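Local atomic coordinates of oligopeptide ABC transporter, periplasmic oligopeptide-binding protein, putative (Thermotoga maritima MSB8, PDB entry 5IPW), a protein that probably binds oligopeptides in the periplasm and hands them to an ABC transporter for uptake across the inner membrane. Residues 242-247 with 253-258; 65-70 with 229-234; 24-29 with 273-278; 259-264 with 625-630. All blocks are in the same frame, centred on the assembly; numbering follows the deposited sequence.

Interactions 1, 2 and 3 meet in one mixed four-stranded sheet, ordered 62-67, 276-281, 252-257, 242-244. Interaction 1 is a hairpin whose first strand, 242-244, is outermost on one side; its centre lies about 9 Å from that of interaction 2 and about 11 Å from that of interaction 3. Tyr-253 OH reaches Leu-231 O (2.8 Å) to join interactions 1 and 2, and the Arg-257 to Asp-275 salt bridge joins interactions 1 and 3. Interaction 4 is a buried contact at the edge of a separate three-stranded sheet, centred about 11 Å from interaction 3; Tyr-273 packs on residues 628-630. All four centres lie 22 to 30 Å from the chain's centre.

Interaction 1 of 4, residues 242-247 with 253-258; sequences WKPITD and YILERN
Lys-243 and Glu-256 form a hydrogen-bonded antiparallel pair between strands 242-244 and 253-257, whose short axes approach to 4.1 Å with their directions 140° apart. Lys-243 N donates to Glu-256 O (2.8 Å) and Glu-256 N returns the bond to Lys-243 O (2.7 Å), while Ile-245 N continues the ladder to Ile-254 O. Where the strand gives way to the turn of this beta hairpin, a side chain takes over: Thr-246 OG1, held between its own backbone N and carbonyl carbon (chi1 72°), accepts Ile-254 N at 2.9 Å and is also bonded to Phe-252 O.

On one face the extended side chains of Lys-243 and Glu-256 run side by side in the same direction, yet Lys-243 NZ stays 4.1 Å from Glu-256 OE2, beyond a salt bridge; Glu-256 OE1 pairs instead with Tyr-276 OH. Ile-245 lies across the glutamate at about a right angle, its CG2 3.8 Å from Glu-256 CB. On the face of Pro-244 and Leu-255, the proline ring lies alongside Tyr-253, with Pro-244 CB 3.8 Å from Tyr-253 CE1. Trp-242 CB touches Leu-255 CB at 3.6 Å, and the indole edge at CD1 faces the backbone N of Arg-257.

The hairpin's first strand, 242-244, is outermost in a mixed sheet, which strand 276-281 continues beyond 252-257. Helix 73-80 packs on Trp-242, Tyr-253 and Leu-255 through Ile-76 and Ile-80, and Met-26 of helix 25-32 touches Glu-256 and Arg-257.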
# COMPACT_ATOMS: atom_id res chain seq x y z
N TRP A 242 17.87 -7.62 -9.41
CA TRP A 242 18.78 -8.61 -8.85
C TRP A 242 18.10 -9.97 -8.79
O TRP A 242 16.87 -10.06 -8.83
CB TRP A 242 19.25 -8.22 -7.45
CG TRP A 242 19.88 -6.88 -7.31
CD1 TRP A 242 21.19 -6.58 -7.50
CD2 TRP A 242 19.25 -5.66 -6.92
NE1 TRP A 242 21.41 -5.24 -7.27
CE2 TRP A 242 20.23 -4.66 -6.90
CE3 TRP A 242 17.93 -5.32 -6.57
CZ2 TRP A 242 19.95 -3.34 -6.55
CZ3 TRP A 242 17.65 -4.01 -6.22
CH2 TRP A 242 18.66 -3.04 -6.21
N LYS A 243 18.93 -11.01 -8.70
CA LYS A 243 18.50 -12.42 -8.69
C LYS A 243 19.25 -13.16 -7.57
O LYS A 243 20.41 -12.86 -7.29
CB LYS A 243 18.81 -13.09 -10.03
CG LYS A 243 20.31 -13.18 -10.32
CD LYS A 243 20.67 -13.79 -11.66
CE LYS A 243 22.19 -13.71 -11.85
NZ LYS A 243 22.66 -14.17 -13.19
N PRO A 244 18.60 -14.15 -6.92
CA PRO A 244 19.30 -14.89 -5.87
C PRO A 244 20.39 -15.81 -6.39
O PRO A 244 20.17 -16.56 -7.33
CB PRO A 244 18.18 -15.72 -5.22
CG PRO A 244 17.11 -15.79 -6.26
CD PRO A 244 17.17 -14.49 -6.99
N ILE A 245 21.58 -15.74 -5.79
CA ILE A 245 22.65 -16.70 -6.09
C ILE A 245 23.02 -17.63 -4.92
O ILE A 245 23.91 -18.47 -5.07
CB ILE A 245 23.90 -16.00 -6.66
CG1 ILE A 245 24.43 -14.93 -5.70
CG2 ILE A 245 23.59 -15.39 -8.01
CD1 ILE A 245 25.83 -14.47 -6.04
N THR A 246 22.36 -17.49 -3.77
CA THR A 246 22.55 -18.41 -2.64
C THR A 246 21.21 -18.83 -2.05
O THR A 246 20.17 -18.25 -2.34
CB THR A 246 23.42 -17.82 -1.51
OG1 THR A 246 22.70 -16.80 -0.79
CG2 THR A 246 24.72 -17.25 -2.05
N ASP A 247 21.25 -19.86 -1.20
CA ASP A 247 20.06 -20.39 -0.55
C ASP A 247 19.64 -19.44 0.57
O ASP A 247 20.50 -18.91 1.27
CB ASP A 247 20.35 -21.78 0.02
CG ASP A 247 19.08 -22.55 0.37
OD1 ASP A 247 18.44 -23.07 -0.57
OD2 ASP A 247 18.73 -22.61 1.56
N TYR A 253 22.04 -14.52 2.52
CA TYR A 253 21.23 -14.66 1.31
C TYR A 253 21.64 -13.55 0.34
O TYR A 253 21.45 -12.37 0.63
CB TYR A 253 19.75 -14.54 1.66
CG TYR A 253 18.81 -14.69 0.49
CD1 TYR A 253 18.89 -15.78 -0.36
CD2 TYR A 253 17.81 -13.74 0.25
CE1 TYR A 253 18.01 -15.93 -1.42
CE2 TYR A 253 16.93 -13.88 -0.80
CZ TYR A 253 17.04 -14.97 -1.64
OH TYR A 253 16.17 -15.10 -2.70
N ILE A 254 22.22 -13.94 -0.79
CA ILE A 254 22.82 -12.98 -1.71
C ILE A 254 22.07 -12.85 -3.03
O ILE A 254 21.78 -13.85 -3.69
CB ILE A 254 24.30 -13.31 -2.00
CG1 ILE A 254 25.09 -13.36 -0.67
CG2 ILE A 254 24.90 -12.28 -2.95
CD1 ILE A 254 26.55 -13.74 -0.81
N LEU A 255 21.77 -11.60 -3.40
CA LEU A 255 21.24 -11.28 -4.72
C LEU A 255 22.33 -10.64 -5.57
O LEU A 255 23.08 -9.80 -5.10
CB LEU A 255 20.05 -10.33 -4.63
CG LEU A 255 18.96 -10.69 -3.63
CD1 LEU A 255 18.08 -9.49 -3.39
CD2 LEU A 255 18.12 -11.86 -4.11
N GLU A 256 22.42 -11.07 -6.82
CA GLU A 256 23.39 -10.54 -7.76
C GLU A 256 22.65 -9.78 -8.86
O GLU A 256 21.50 -10.09 -9.20
CB GLU A 256 24.21 -11.68 -8.37
CG GLU A 256 25.34 -11.24 -9.28
CD GLU A 256 26.15 -12.41 -9.82
OE1 GLU A 256 27.37 -12.44 -9.59
OE2 GLU A 256 25.56 -13.30 -10.47
N ARG A 257 23.31 -8.76 -9.40
CA ARG A 257 22.73 -7.97 -10.46
C ARG A 257 22.31 -8.84 -11.63
O ARG A 257 23.01 -9.78 -12.01
CB ARG A 257 23.70 -6.90 -10.93
CG ARG A 257 24.99 -7.41 -11.54
CD ARG A 257 25.92 -6.25 -11.81
NE ARG A 257 25.14 -5.17 -12.40
CZ ARG A 257 25.06 -3.92 -11.96
NH1 ARG A 257 25.78 -3.47 -10.95
NH2 ARG A 257 24.26 -3.10 -12.61
N ASN A 258 21.14 -8.54 -12.18
CA ASN A 258 20.65 -9.16 -13.40
C ASN A 258 21.31 -8.49 -14.60
O ASN A 258 21.01 -7.34 -14.91
CB ASN A 258 19.14 -8.99 -13.50
CG ASN A 258 18.59 -9.46 -14.83
OD1 ASN A 258 19.33 -9.95 -15.67
ND2 ASN A 258 17.28 -9.31 -15.02

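Interaction 2 of 4, residues 65-70 with 229-234; sequences RVWKGP and DFLENT
Leu-231 and Trp-67 reach toward each other across the contact and meet through apolar atoms: Leu-231 CD1 sits 3.8 Å from Trp-67 CH2 and equally far from Trp-67 CZ3, approaching the six-membered ring obliquely. The leucine's other methyl, CD2, rests 3.8 Å from Pro-70 O. Both branches are brought forward because CG lies opposite the backbone N (chi1 -174°). The indole itself is layered: Gly-69 CA lies 3.5 Å above the centre of one face, and Tyr-253 stacks on the other. A looser approach at the margin brings Glu-232 OE1 to 4.3 Å from Pro-70 CB.

This packing ties the loop that leads from helix 220-227 toward strand 242-244 to the far edge of the same mixed sheet, strand 62-67, in a fold of the family 5 extracellular solute-binding proteins. With an alanine at Leu-231, both methyl branches would be gone and the outer rim of the Trp-67 indole would probably lose its neighbour from this loop.

Polar bonds shape the loop from within. Asp-229 OD1 accepts Leu-231 N at 2.9 Å, which makes an Asx turn, and takes Glu-232 N at 2.9 Å from above the carboxylate plane. The same oxygen also forms a salt bridge with Arg-73, so the carboxylate is likely to be ionised. Leu-231 O is bonded to Tyr-253 OH.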
# COMPACT_ATOMS: atom_id res chain seq x y z
N ARG A 65 22.06 -5.70 4.24
CA ARG A 65 20.82 -5.66 5.01
C ARG A 65 20.76 -6.85 5.96
O ARG A 65 21.66 -7.69 5.99
CB ARG A 65 19.61 -5.72 4.07
CG ARG A 65 19.58 -4.69 2.96
CD ARG A 65 18.29 -4.84 2.14
NE ARG A 65 17.33 -3.77 2.40
CZ ARG A 65 16.05 -3.92 2.75
NH1 ARG A 65 15.51 -5.12 2.89
NH2 ARG A 65 15.29 -2.85 2.94
N VAL A 66 19.67 -6.92 6.71
CA VAL A 66 19.40 -8.07 7.57
C VAL A 66 17.95 -8.53 7.40
O VAL A 66 17.05 -7.70 7.24
CB VAL A 66 19.68 -7.75 9.06
CG1 VAL A 66 21.15 -7.41 9.27
CG2 VAL A 66 18.81 -6.62 9.57
N TRP A 67 17.74 -9.84 7.46
CA TRP A 67 16.37 -10.40 7.44
C TRP A 67 16.19 -11.59 8.40
O TRP A 67 17.15 -12.12 8.96
CB TRP A 67 15.97 -10.78 6.02
CG TRP A 67 16.52 -12.08 5.50
CD1 TRP A 67 17.71 -12.67 5.81
CD2 TRP A 67 15.90 -12.95 4.54
NE1 TRP A 67 17.87 -13.84 5.12
CE2 TRP A 67 16.76 -14.04 4.33
CE3 TRP A 67 14.69 -12.90 3.84
CZ2 TRP A 67 16.46 -15.08 3.45
CZ3 TRP A 67 14.38 -13.93 2.96
CH2 TRP A 67 15.27 -15.01 2.78
N LYS A 68 14.93 -11.99 8.56
CA LYS A 68 14.54 -13.09 9.45
C LYS A 68 14.38 -14.44 8.72
O LYS A 68 13.56 -15.27 9.10
CB LYS A 68 13.24 -12.72 10.16
CG LYS A 68 13.40 -11.56 11.12
CD LYS A 68 12.07 -11.12 11.71
CE LYS A 68 12.28 -10.06 12.78
NZ LYS A 68 10.99 -9.47 13.21
N GLY A 69 15.19 -14.65 7.67
CA GLY A 69 15.16 -15.88 6.88
C GLY A 69 13.95 -16.01 5.97
O GLY A 69 13.15 -15.07 5.85
N PRO A 70 13.78 -17.19 5.34
CA PRO A 70 12.73 -17.47 4.36
C PRO A 70 11.35 -16.94 4.73
O PRO A 70 10.58 -16.54 3.86
CB PRO A 70 12.72 -18.99 4.30
CG PRO A 70 14.14 -19.37 4.56
CD PRO A 70 14.68 -18.34 5.51
N ASP A 229 9.57 -20.31 -7.68
CA ASP A 229 9.80 -19.63 -6.40
C ASP A 229 10.96 -18.65 -6.56
O ASP A 229 12.12 -19.06 -6.63
CB ASP A 229 10.13 -20.67 -5.32
CG ASP A 229 10.17 -20.08 -3.92
OD1 ASP A 229 10.73 -18.98 -3.74
OD2 ASP A 229 9.66 -20.72 -2.99
N PHE A 230 10.64 -17.36 -6.59
CA PHE A 230 11.65 -16.31 -6.82
C PHE A 230 12.72 -16.24 -5.73
O PHE A 230 13.81 -15.74 -5.96
CB PHE A 230 10.99 -14.94 -6.94
CG PHE A 230 10.67 -14.31 -5.63
CD1 PHE A 230 11.61 -13.50 -4.99
CD2 PHE A 230 9.45 -14.53 -5.01
CE1 PHE A 230 11.33 -12.90 -3.77
CE2 PHE A 230 9.16 -13.94 -3.79
CZ PHE A 230 10.10 -13.13 -3.17
N LEU A 231 12.38 -16.70 -4.53
CA LEU A 231 13.25 -16.64 -3.37
C LEU A 231 14.17 -17.84 -3.31
O LEU A 231 15.37 -17.71 -3.10
CB LEU A 231 12.38 -16.58 -2.11
CG LEU A 231 13.03 -16.36 -0.74
CD1 LEU A 231 13.58 -14.94 -0.61
CD2 LEU A 231 12.00 -16.60 0.36
N GLU A 232 13.60 -19.03 -3.52
CA GLU A 232 14.30 -20.30 -3.33
C GLU A 232 15.07 -20.75 -4.57
O GLU A 232 16.17 -21.29 -4.46
CB GLU A 232 13.30 -21.42 -2.96
CG GLU A 232 12.45 -21.16 -1.71
CD GLU A 232 13.15 -21.48 -0.40
OE1 GLU A 232 12.55 -21.21 0.66
OE2 GLU A 232 14.30 -21.99 -0.44
N ASN A 233 14.49 -20.54 -5.75
CA ASN A 233 15.05 -21.11 -6.98
C ASN A 233 16.04 -20.21 -7.71
O ASN A 233 15.68 -19.37 -8.54
CB ASN A 233 13.94 -21.55 -7.93
CG ASN A 233 14.47 -22.29 -9.13
OD1 ASN A 233 15.64 -22.68 -9.16
ND2 ASN A 233 13.63 -22.48 -10.15
N THR A 234 17.31 -20.42 -7.40
CA THR A 234 18.46 -19.80 -8.06
C THR A 234 18.46 -19.95 -9.60
O THR A 234 19.14 -19.20 -10.31
CB THR A 234 19.75 -20.37 -7.42
OG1 THR A 234 20.14 -19.52 -6.34
CG2 THR A 234 20.92 -20.51 -8.40

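Interaction 3 of 4, residues 24-29 with 273-278; sequences SPMLTK and YIDYVR
Ser-24 OG donates to Asp-275 OD1 (2.6 Å), which receives it on its syn lone pair, and this bond is the tight part of the contact between the start of helix 25-32 and the residues leading into strand 276-281. The serine stands at the N-cap position, but its hydroxyl is turned to the aspartate and makes no capping bond. A water fills the corner between them: it donates to Ser-24 OG (2.9 Å) and to Asp-275 OD2 (2.7 Å), and accepts Met-26 N (3.0 Å).

The looser part is the packing of the Met-26 thioether, which joins two partly exposed residues, Met-26 and Tyr-276. The Met-26 chain runs antiparallel alongside Asp-275, with SD 3.5 Å from Asp-275 CG, and its bend at chi3 (-86°) carries CE to 3.7 Å from Tyr-276 OH; the hydroxyl itself is hydrogen-bonded to Glu-256 OE1. The sulfur lies 4.9 Å from the Tyr-276 ring centroid and 44° off the ring normal, an oblique Met-aromatic contact.

Asp-275 OD1 also forms a salt bridge with Arg-257 NH1. With the arginine, the serine hydroxyl and a water-linked amide of the helix's first turn gathered round it, the carboxylate would be expected to remain ionised.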
# COMPACT_ATOMS: atom_id res chain seq x y z
N SER A 24 28.22 -2.03 -15.37
CA SER A 24 29.06 -2.19 -14.20
C SER A 24 30.36 -2.88 -14.59
O SER A 24 30.34 -3.78 -15.42
CB SER A 24 28.35 -3.01 -13.13
OG SER A 24 29.11 -3.05 -11.94
N PRO A 25 31.49 -2.46 -14.01
CA PRO A 25 32.78 -3.11 -14.30
C PRO A 25 32.73 -4.64 -14.25
O PRO A 25 33.23 -5.29 -15.17
CB PRO A 25 33.69 -2.57 -13.19
CG PRO A 25 33.14 -1.22 -12.88
CD PRO A 25 31.66 -1.31 -13.10
N MET A 26 32.11 -5.21 -13.22
CA MET A 26 32.01 -6.66 -13.12
C MET A 26 31.39 -7.29 -14.36
O MET A 26 31.73 -8.41 -14.73
CB MET A 26 31.22 -7.09 -11.86
CG MET A 26 29.72 -6.79 -11.91
SD MET A 26 28.77 -7.58 -10.60
CE MET A 26 28.45 -9.18 -11.33
N LEU A 27 30.47 -6.58 -15.01
CA LEU A 27 29.88 -7.08 -16.25
C LEU A 27 30.84 -6.91 -17.43
O LEU A 27 30.89 -7.76 -18.31
CB LEU A 27 28.55 -6.40 -16.54
CG LEU A 27 27.46 -6.62 -15.49
CD1 LEU A 27 26.18 -5.90 -15.90
CD2 LEU A 27 27.17 -8.10 -15.29
N THR A 28 31.59 -5.81 -17.45
CA THR A 28 32.58 -5.58 -18.50
C THR A 28 33.64 -6.67 -18.48
O THR A 28 34.08 -7.12 -19.53
CB THR A 28 33.29 -4.23 -18.35
OG1 THR A 28 32.32 -3.18 -18.32
CG2 THR A 28 34.24 -3.99 -19.51
N LYS A 29 34.03 -7.10 -17.29
CA LYS A 29 35.01 -8.16 -17.16
C LYS A 29 34.49 -9.44 -17.81
O LYS A 29 35.21 -10.11 -18.54
CB LYS A 29 35.35 -8.40 -15.70
CG LYS A 29 36.47 -9.40 -15.50
CD LYS A 29 37.02 -9.38 -14.08
CE LYS A 29 37.80 -10.65 -13.77
NZ LYS A 29 38.14 -10.77 -12.32
N TYR A 273 22.64 0.13 -10.01
CA TYR A 273 23.98 0.61 -9.73
C TYR A 273 24.73 -0.41 -8.88
O TYR A 273 25.90 -0.70 -9.11
CB TYR A 273 23.92 1.91 -8.96
CG TYR A 273 23.43 3.11 -9.74
CD1 TYR A 273 24.10 3.56 -10.87
CD2 TYR A 273 22.34 3.84 -9.31
CE1 TYR A 273 23.68 4.68 -11.56
CE2 TYR A 273 21.91 4.96 -9.99
CZ TYR A 273 22.58 5.36 -11.11
OH TYR A 273 22.15 6.49 -11.76
N ILE A 274 24.02 -0.96 -7.90
CA ILE A 274 24.59 -1.85 -6.91
C ILE A 274 24.76 -3.27 -7.47
O ILE A 274 23.85 -3.82 -8.09
CB ILE A 274 23.71 -1.84 -5.65
CG1 ILE A 274 23.69 -0.42 -5.07
CG2 ILE A 274 24.22 -2.84 -4.62
CD1 ILE A 274 22.62 -0.19 -4.03
N ASP A 275 25.94 -3.85 -7.25
CA ASP A 275 26.29 -5.16 -7.81
C ASP A 275 25.62 -6.31 -7.05
O ASP A 275 25.10 -7.26 -7.66
CB ASP A 275 27.80 -5.36 -7.79
CG ASP A 275 28.54 -4.58 -8.87
OD1 ASP A 275 27.91 -4.17 -9.88
OD2 ASP A 275 29.77 -4.39 -8.73
N TYR A 276 25.66 -6.22 -5.73
CA TYR A 276 25.12 -7.27 -4.87
C TYR A 276 24.36 -6.68 -3.70
O TYR A 276 24.72 -5.61 -3.20
CB TYR A 276 26.26 -8.11 -4.29
CG TYR A 276 27.06 -8.85 -5.32
CD1 TYR A 276 26.68 -10.12 -5.74
CD2 TYR A 276 28.21 -8.31 -5.85
CE1 TYR A 276 27.42 -10.81 -6.68
CE2 TYR A 276 28.96 -8.98 -6.78
CZ TYR A 276 28.56 -10.23 -7.20
OH TYR A 276 29.31 -10.90 -8.15
N VAL A 277 23.32 -7.38 -3.27
CA VAL A 277 22.66 -7.03 -2.02
C VAL A 277 22.60 -8.29 -1.18
O VAL A 277 22.11 -9.33 -1.63
CB VAL A 277 21.27 -6.35 -2.22
CG1 VAL A 277 20.65 -6.71 -3.55
CG2 VAL A 277 20.32 -6.66 -1.07
N ARG A 278 23.14 -8.20 0.04
CA ARG A 278 23.24 -9.35 0.92
C ARG A 278 22.46 -9.15 2.21
O ARG A 278 22.58 -8.14 2.89
CB ARG A 278 24.71 -9.72 1.18
CG ARG A 278 25.33 -9.33 2.51
CD ARG A 278 26.85 -9.43 2.41
NE ARG A 278 27.49 -10.09 3.55
CZ ARG A 278 27.86 -9.50 4.69
NH1 ARG A 278 27.64 -8.21 4.92
NH2 ARG A 278 28.45 -10.21 5.63
O HOH W 1 31.58 -3.77 -10.70

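Interaction 4 of 4, residues 259-264 with 625-630; sequences PYFWAV and MPMQFF
Met-627 makes a buried Met-aromatic contact with Phe-261 and packs its methyl on Ala-263, joining the C-terminal part of the chain to the start of strand 263-265, the edge of a small three-stranded sheet in this solute-binding-protein fold. Residues 625-630 begin at Met-625, whose O accepts both the backbone N and the side-chain NE2 (2.9 Å) of Gln-628, from opposite faces of its carbonyl plane. Pro-626 follows in a short 3-10 turn and sets its O against the Trp-242 indole of the neighbouring hairpin.

Met-627 then does the touching. Its CG sits between the backbone N and carbonyl carbon (chi1 74°), and the chain bends at chi3 to cross the phenylalanine at about a right angle. SD lies in the plane of the Phe-261 ring at its edge, 5.0 Å from the centroid, while CE is 3.7 Å from Phe-261 CE2 and also rests on Ala-263 CB. The ring has a second duty, since Phe-261 CE1 lies 3.4 Å above one face of Trp-262. A serine in place of Phe-261 would probably open a gap beside the methionine sulfur and uncover that part of the indole.

Gln-628 bonds through OE1 to Val-53 N. Phe-629 lays its ring over Pro-626 CA, 3.4 Å from the ring plane, and Phe-630 CB ends the segment 3.5 Å from Tyr-273 CB.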
# COMPACT_ATOMS: atom_id res chain seq x y z
N PRO A 259 22.21 -9.22 -15.28
CA PRO A 259 22.99 -8.59 -16.34
C PRO A 259 22.16 -8.21 -17.57
O PRO A 259 22.66 -7.48 -18.42
CB PRO A 259 24.03 -9.66 -16.69
CG PRO A 259 23.35 -10.94 -16.39
CD PRO A 259 22.46 -10.67 -15.21
N TYR A 260 20.92 -8.69 -17.64
CA TYR A 260 19.99 -8.34 -18.72
C TYR A 260 18.93 -7.34 -18.28
O TYR A 260 17.90 -7.19 -18.95
CB TYR A 260 19.32 -9.61 -19.25
CG TYR A 260 20.28 -10.48 -19.99
CD1 TYR A 260 20.58 -10.22 -21.32
CD2 TYR A 260 20.93 -11.54 -19.36
CE1 TYR A 260 21.48 -11.00 -22.02
CE2 TYR A 260 21.84 -12.33 -20.05
CZ TYR A 260 22.11 -12.05 -21.39
OH TYR A 260 23.01 -12.80 -22.13
N PHE A 261 19.16 -6.63 -17.18
CA PHE A 261 18.18 -5.66 -16.71
C PHE A 261 17.98 -4.56 -17.75
O PHE A 261 18.95 -4.14 -18.41
CB PHE A 261 18.55 -5.05 -15.35
CG PHE A 261 17.40 -4.36 -14.68
CD1 PHE A 261 16.24 -5.06 -14.38
CD2 PHE A 261 17.45 -3.01 -14.39
CE1 PHE A 261 15.16 -4.42 -13.79
CE2 PHE A 261 16.38 -2.37 -13.79
CZ PHE A 261 15.23 -3.08 -13.49
N TRP A 262 16.74 -4.10 -17.86
CA TRP A 262 16.22 -3.44 -19.06
C TRP A 262 15.96 -1.96 -18.86
O TRP A 262 15.29 -1.34 -19.68
CB TRP A 262 14.91 -4.11 -19.49
CG TRP A 262 14.12 -4.54 -18.32
CD1 TRP A 262 14.17 -5.76 -17.70
CD2 TRP A 262 13.21 -3.75 -17.56
NE1 TRP A 262 13.34 -5.77 -16.62
CE2 TRP A 262 12.74 -4.55 -16.51
CE3 TRP A 262 12.76 -2.44 -17.67
CZ2 TRP A 262 11.82 -4.08 -15.57
CZ3 TRP A 262 11.84 -1.97 -16.73
CH2 TRP A 262 11.39 -2.79 -15.69
N ALA A 263 16.48 -1.38 -17.78
CA ALA A 263 16.34 0.04 -17.54
C ALA A 263 17.71 0.66 -17.41
O ALA A 263 18.64 0.00 -16.98
CB ALA A 263 15.53 0.31 -16.29
N VAL A 264 17.81 1.93 -17.78
CA VAL A 264 19.03 2.69 -17.65
C VAL A 264 18.78 4.05 -16.99
O VAL A 264 17.64 4.47 -16.79
CB VAL A 264 19.72 2.93 -19.01
CG1 VAL A 264 20.00 1.61 -19.71
CG2 VAL A 264 18.86 3.82 -19.91
N MET A 625 12.05 3.31 -5.25
CA MET A 625 12.72 2.90 -6.48
C MET A 625 14.17 2.48 -6.27
O MET A 625 15.09 3.13 -6.75
CB MET A 625 12.60 3.99 -7.57
CG MET A 625 12.37 3.42 -8.97
SD MET A 625 11.03 2.20 -9.01
CE MET A 625 11.14 1.61 -10.69
N PRO A 626 14.38 1.36 -5.56
CA PRO A 626 15.73 0.93 -5.16
C PRO A 626 16.68 0.52 -6.29
O PRO A 626 17.89 0.45 -6.08
CB PRO A 626 15.47 -0.25 -4.23
CG PRO A 626 14.12 -0.73 -4.57
CD PRO A 626 13.35 0.50 -4.96
N MET A 627 16.15 0.27 -7.48
CA MET A 627 17.01 -0.06 -8.62
C MET A 627 18.02 1.06 -8.91
O MET A 627 19.07 0.80 -9.48
CB MET A 627 16.18 -0.40 -9.86
CG MET A 627 15.49 0.78 -10.56
SD MET A 627 14.26 0.26 -11.80
CE MET A 627 15.04 1.03 -13.18
N GLN A 628 17.70 2.30 -8.51
CA GLN A 628 18.61 3.45 -8.73
C GLN A 628 19.29 3.95 -7.46
O GLN A 628 19.90 5.02 -7.47
CB GLN A 628 17.90 4.61 -9.47
CG GLN A 628 16.63 5.17 -8.86
CD GLN A 628 16.86 6.11 -7.70
OE1 GLN A 628 17.49 7.15 -7.86
NE2 GLN A 628 16.32 5.76 -6.53
N PHE A 629 19.20 3.19 -6.37
CA PHE A 629 20.03 3.46 -5.20
C PHE A 629 21.46 3.18 -5.59
O PHE A 629 21.71 2.32 -6.43
CB PHE A 629 19.69 2.53 -4.03
CG PHE A 629 18.34 2.76 -3.41
CD1 PHE A 629 17.56 3.87 -3.72
CD2 PHE A 629 17.86 1.86 -2.47
CE1 PHE A 629 16.32 4.06 -3.12
CE2 PHE A 629 16.64 2.05 -1.85
CZ PHE A 629 15.86 3.15 -2.19
N PHE A 630 22.40 3.90 -4.98
CA PHE A 630 23.81 3.57 -5.16
C PHE A 630 24.67 3.85 -3.94
O PHE A 630 24.27 4.57 -3.04
CB PHE A 630 24.39 4.29 -6.39
CG PHE A 630 24.70 5.76 -6.17
CD1 PHE A 630 23.70 6.71 -6.23
CD2 PHE A 630 26.01 6.18 -5.98
CE1 PHE A 630 23.99 8.06 -6.08
CE2 PHE A 630 26.30 7.53 -5.82
CZ PHE A 630 25.29 8.47 -5.86